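Local coordinates for protein gingipain R (PDB 1CVR) that cleaves peptide bonds after arginine as a cysteine proteinase with a caspase-like fold, to which an immunoglobulin-like C-terminal domain is attached, at residues A[357-362]-A[367-372]; A[416-419]-A[423-426]. One frame throughout, in Å; residues are numbered along the deposited sequence.

Contact 1: A[357-362]-A[367-372]; sequences TAPANI and QTFEVA
F369 reaches from its strand into the curve of segment 357-362, and its ring fills the place where that chain bends away from its partner. The side chain starts toward segment 357-362, and CG anti to the backbone N (chi1 -173°) carries the ring on to P359 and I362. On one side of the ring CD1 meets I362, whose extended side chain comes across it at a slant and brings CD1 to 3.8 Å from CD1 of F369. Next along the ring, CE1 touches CD of P359 and also lies 3.9 Å from O of N361, a carbonyl oxygen in the plane of the ring at its edge. At the tip, CZ is 3.6 Å from CD of P359, approaching from the opposite direction, and O of P359 again sits at the ring edge. The same CD of P359 also rests on the facing strand, 3.4 Å from the backbone O of E370, so the proline touches both ring and main chain. The two oxygens at the ring edge would probably suit its slightly positive C-H rim, while aliphatic carbons pack obliquely round it. A358 continues this apolar patch: its CB lies 4.1 Å from both CG1 and CG2 of V371 and also comes near CZ of F369. Before the bend T357 and A372 form an antiparallel hydrogen-bonded pair: T357 N gives a bond of 2.8 Å to O of A372, and A372 N returns one of 2.9 Å to O of T357. Their CB atoms stand on one face of this pair, 4.0 Å apart. V429 of strand 425-431 also touches F369, and I362 pairs through its backbone with that strand. Here F369 packs beside the bend at which the chain passes from one sheet to another, consistent with the edge-strand switch of immunoglobulin-like sandwiches.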
loop_
_atom_site.group_PDB
_atom_site.type_symbol
_atom_site.label_atom_id
_atom_site.label_comp_id
_atom_site.label_asym_id
_atom_site.label_seq_id
_atom_site.Cartn_x
_atom_site.Cartn_y
_atom_site.Cartn_z
ATOM N N THR A 357 -1.623 -18.703 21.718
ATOM C CA THR A 357 -1.019 -19.570 22.714
ATOM C C THR A 357 0.090 -20.384 22.054
ATOM O O THR A 357 -0.165 -21.191 21.174
ATOM C CB THR A 357 -2.060 -20.533 23.316
ATOM O OG1 THR A 357 -3.195 -19.788 23.778
ATOM C CG2 THR A 357 -1.463 -21.274 24.502
ATOM N N ALA A 358 1.327 -20.153 22.465
ATOM C CA ALA A 358 2.440 -20.905 21.904
ATOM C C ALA A 358 3.402 -21.338 23.012
ATOM O O ALA A 358 3.403 -20.771 24.104
ATOM C CB ALA A 358 3.184 -20.052 20.867
ATOM N N PRO A 359 4.204 -22.378 22.751
ATOM C CA PRO A 359 5.173 -22.865 23.733
ATOM C C PRO A 359 6.158 -21.744 24.046
ATOM O O PRO A 359 6.435 -20.894 23.198
ATOM C CB PRO A 359 5.836 -24.032 23.002
ATOM C CG PRO A 359 4.700 -24.543 22.119
ATOM C CD PRO A 359 4.243 -23.217 21.541
ATOM N N ALA A 360 6.684 -21.728 25.260
ATOM C CA ALA A 360 7.629 -20.686 25.625
ATOM C C ALA A 360 9.013 -21.053 25.114
ATOM O O ALA A 360 9.887 -20.195 24.973
ATOM C CB ALA A 360 7.651 -20.517 27.136
ATOM N N ASN A 361 9.201 -22.339 24.828
ATOM C CA ASN A 361 10.482 -22.852 24.350
ATOM C C ASN A 361 10.330 -23.680 23.083
ATOM O O ASN A 361 9.229 -24.107 22.721
ATOM C CB ASN A 361 11.143 -23.753 25.404
ATOM C CG ASN A 361 11.472 -23.029 26.703
ATOM O OD1 ASN A 361 12.038 -23.626 27.624
ATOM N ND2 ASN A 361 11.119 -21.750 26.790
ATOM N N ILE A 362 11.452 -23.910 22.414
ATOM C CA ILE A 362 11.474 -24.728 21.211
ATOM C C ILE A 362 12.768 -25.537 21.232
ATOM O O ILE A 362 13.816 -25.048 21.649
ATOM C CB ILE A 362 11.410 -23.872 19.921
ATOM C CG1 ILE A 362 11.397 -24.794 18.694
ATOM C CG2 ILE A 362 12.578 -22.890 19.870
ATOM C CD1 ILE A 362 11.260 -24.066 17.364
ATOM N N GLN A 367 11.816 -29.328 13.960
ATOM C CA GLN A 367 11.597 -29.157 12.530
ATOM C C GLN A 367 10.323 -28.357 12.350
ATOM O O GLN A 367 10.106 -27.738 11.307
ATOM C CB GLN A 367 11.375 -30.492 11.818
ATOM C CG GLN A 367 12.515 -31.473 11.836
ATOM C CD GLN A 367 12.272 -32.602 10.850
ATOM O OE1 GLN A 367 11.221 -33.262 10.875
ATOM N NE2 GLN A 367 13.243 -32.831 9.972
ATOM N N THR A 368 9.462 -28.411 13.362
ATOM C CA THR A 368 8.190 -27.705 13.309
ATOM C C THR A 368 7.892 -26.996 14.618
ATOM O O THR A 368 8.535 -27.239 15.644
ATOM C CB THR A 368 7.019 -28.663 13.037
ATOM O OG1 THR A 368 6.832 -29.509 14.179
ATOM C CG2 THR A 368 7.305 -29.521 11.819
ATOM N N PHE A 369 6.899 -26.119 14.578
ATOM C CA PHE A 369 6.508 -25.374 15.756
ATOM C C PHE A 369 5.018 -25.113 15.596
ATOM O O PHE A 369 4.586 -24.598 14.572
ATOM C CB PHE A 369 7.288 -24.065 15.808
ATOM C CG PHE A 369 7.095 -23.295 17.070
ATOM C CD1 PHE A 369 7.549 -23.799 18.282
ATOM C CD2 PHE A 369 6.473 -22.052 17.049
ATOM C CE1 PHE A 369 7.388 -23.075 19.462
ATOM C CE2 PHE A 369 6.307 -21.317 18.220
ATOM C CZ PHE A 369 6.767 -21.831 19.432
ATOM N N GLU A 370 4.239 -25.480 16.605
ATOM C CA GLU A 370 2.792 -25.310 16.555
ATOM C C GLU A 370 2.328 -24.158 17.422
ATOM O O GLU A 370 2.715 -24.048 18.579
ATOM C CB GLU A 370 2.093 -26.586 17.020
ATOM C CG GLU A 370 2.601 -27.846 16.340
ATOM C CD GLU A 370 1.793 -29.077 16.716
ATOM O OE1 GLU A 370 2.276 -30.199 16.435
ATOM O OE2 GLU A 370 0.680 -28.919 17.274
ATOM N N VAL A 371 1.476 -23.316 16.845
ATOM C CA VAL A 371 0.935 -22.147 17.526
ATOM C C VAL A 371 -0.586 -22.194 17.486
ATOM O O VAL A 371 -1.173 -22.542 16.463
ATOM C CB VAL A 371 1.394 -20.842 16.829
ATOM C CG1 VAL A 371 0.835 -19.641 17.546
ATOM C CG2 VAL A 371 2.905 -20.784 16.797
ATOM N N ALA A 372 -1.223 -21.863 18.605
ATOM C CA ALA A 372 -2.681 -21.851 18.671
ATOM C C ALA A 372 -3.122 -20.401 18.550
ATOM O O ALA A 372 -2.551 -19.533 19.198
ATOM C CB ALA A 372 -3.160 -22.438 19.998
#

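Contact 2: A[416-419]-A[423-426]; sequences TVVG and VTVI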
loop_
_atom_site.group_PDB
_atom_site.type_symbol
_atom_site.label_atom_id
_atom_site.label_comp_id
_atom_site.label_asym_id
_atom_site.label_seq_id
_atom_site.Cartn_x
_atom_site.Cartn_y
_atom_site.Cartn_z
ATOM N N THR A 416 5.991 -13.796 15.404
ATOM C CA THR A 416 5.171 -12.646 15.044
ATOM C C THR A 416 3.904 -13.164 14.420
ATOM O O THR A 416 3.949 -14.030 13.545
ATOM C CB THR A 416 5.877 -11.718 14.037
ATOM O OG1 THR A 416 7.082 -11.224 14.619
ATOM C CG2 THR A 416 4.977 -10.514 13.690
ATOM N N VAL A 417 2.769 -12.649 14.884
ATOM C CA VAL A 417 1.477 -13.057 14.360
ATOM C C VAL A 417 0.684 -11.814 13.932
ATOM O O VAL A 417 0.452 -10.918 14.738
ATOM C CB VAL A 417 0.638 -13.812 15.423
ATOM C CG1 VAL A 417 -0.593 -14.434 14.761
ATOM C CG2 VAL A 417 1.489 -14.875 16.117
ATOM N N VAL A 418 0.287 -11.758 12.666
ATOM C CA VAL A 418 -0.494 -10.619 12.171
ATOM C C VAL A 418 -1.836 -11.135 11.683
ATOM O O VAL A 418 -1.967 -12.316 11.350
ATOM C CB VAL A 418 0.223 -9.871 10.993
ATOM C CG1 VAL A 418 1.596 -9.354 11.455
ATOM C CG2 VAL A 418 0.361 -10.786 9.797
ATOM N N GLY A 419 -2.836 -10.258 11.664
ATOM C CA GLY A 419 -4.153 -10.655 11.204
ATOM C C GLY A 419 -4.917 -9.428 10.754
ATOM O O GLY A 419 -4.658 -8.330 11.237
ATOM N N VAL A 423 -4.585 -6.705 16.330
ATOM C CA VAL A 423 -3.413 -6.111 16.932
ATOM C C VAL A 423 -2.307 -7.145 16.774
ATOM O O VAL A 423 -2.478 -8.314 17.130
ATOM C CB VAL A 423 -3.619 -5.799 18.425
ATOM C CG1 VAL A 423 -2.292 -5.278 19.040
ATOM C CG2 VAL A 423 -4.714 -4.752 18.579
ATOM N N THR A 424 -1.182 -6.718 16.213
ATOM C CA THR A 424 -0.064 -7.622 16.004
ATOM C C THR A 424 0.517 -8.140 17.310
ATOM O O THR A 424 0.759 -7.371 18.239
ATOM C CB THR A 424 1.053 -6.943 15.204
ATOM O OG1 THR A 424 0.554 -6.630 13.901
ATOM C CG2 THR A 424 2.281 -7.881 15.083
ATOM N N VAL A 425 0.735 -9.454 17.355
ATOM C CA VAL A 425 1.292 -10.122 18.517
ATOM C C VAL A 425 2.739 -10.510 18.242
ATOM O O VAL A 425 3.060 -11.053 17.179
ATOM C CB VAL A 425 0.496 -11.395 18.859
ATOM C CG1 VAL A 425 1.146 -12.111 20.046
ATOM C CG2 VAL A 425 -0.955 -11.037 19.186
ATOM N N ILE A 426 3.611 -10.204 19.196
ATOM C CA ILE A 426 5.036 -10.522 19.095
ATOM C C ILE A 426 5.476 -11.176 20.413
ATOM O O ILE A 426 5.333 -10.582 21.476
ATOM C CB ILE A 426 5.881 -9.241 18.846
ATOM C CG1 ILE A 426 5.514 -8.622 17.496
ATOM C CG2 ILE A 426 7.365 -9.572 18.847
ATOM C CD1 ILE A 426 6.238 -7.300 17.235
HETATM O O HOH W 1 -1.925 -7.520 12.798
#
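The hydroxyl of T424 is gripped from two directions: OG1 accepts a hydrogen bond of 2.9 Å from water 1 and is also hydrogen-bonded to the backbone O of E132. The same water accepts from N of G419 at 3.1 Å, so it bridges the segments just beyond the last strand pair. With OG1 beside the backbone N of T424 (chi1 -64°), CG2 is left anti to that N and turned to the neighbouring strand, 3.6 Å from O of V417 and 4.0 Å from CG1 of V418. CG2 of T416 meets this methyl slantwise. Between V417 and V425 two hydrogen bonds, V417 N to V425 O at 2.8 Å and V425 N to V417 O at 3.0 Å, make an antiparallel hydrogen-bonded pair. Their CB atoms, 4.2 Å apart, share the face that M354 covers. On the other face T416 and I426 stand side by side, with OG1 of T416 held by OE1 of Q33. The hairpin is therefore closed by backbone bonds and one water, while its two threonine hydroxyls bond outward, which probably helps hold the C-terminal immunoglobulin-like domain against the proteinase part, at Q33 of helix 25-33 and E132 of helix 118-133.

Contact 1 closes before contact 2 opens along the chain, and both belong to the C-terminal immunoglobulin-like domain. Their centres lie 15 Å apart and their nearest atoms about 5 Å apart, so they do not touch; strand 425-431 connects them, pairing with strand 412-418 at contact 2 and running parallel to strand 361-362 of contact 1. V429 of that strand carries the connection to the packing round F369. Contact 2, with its centre 18 Å from that of the chain, faces the proteinase domain, whereas contact 1, at 31 Å, lies farther out. A bound zinc ion is about 11 Å from the side chain of I426, and neither contact includes a ligand.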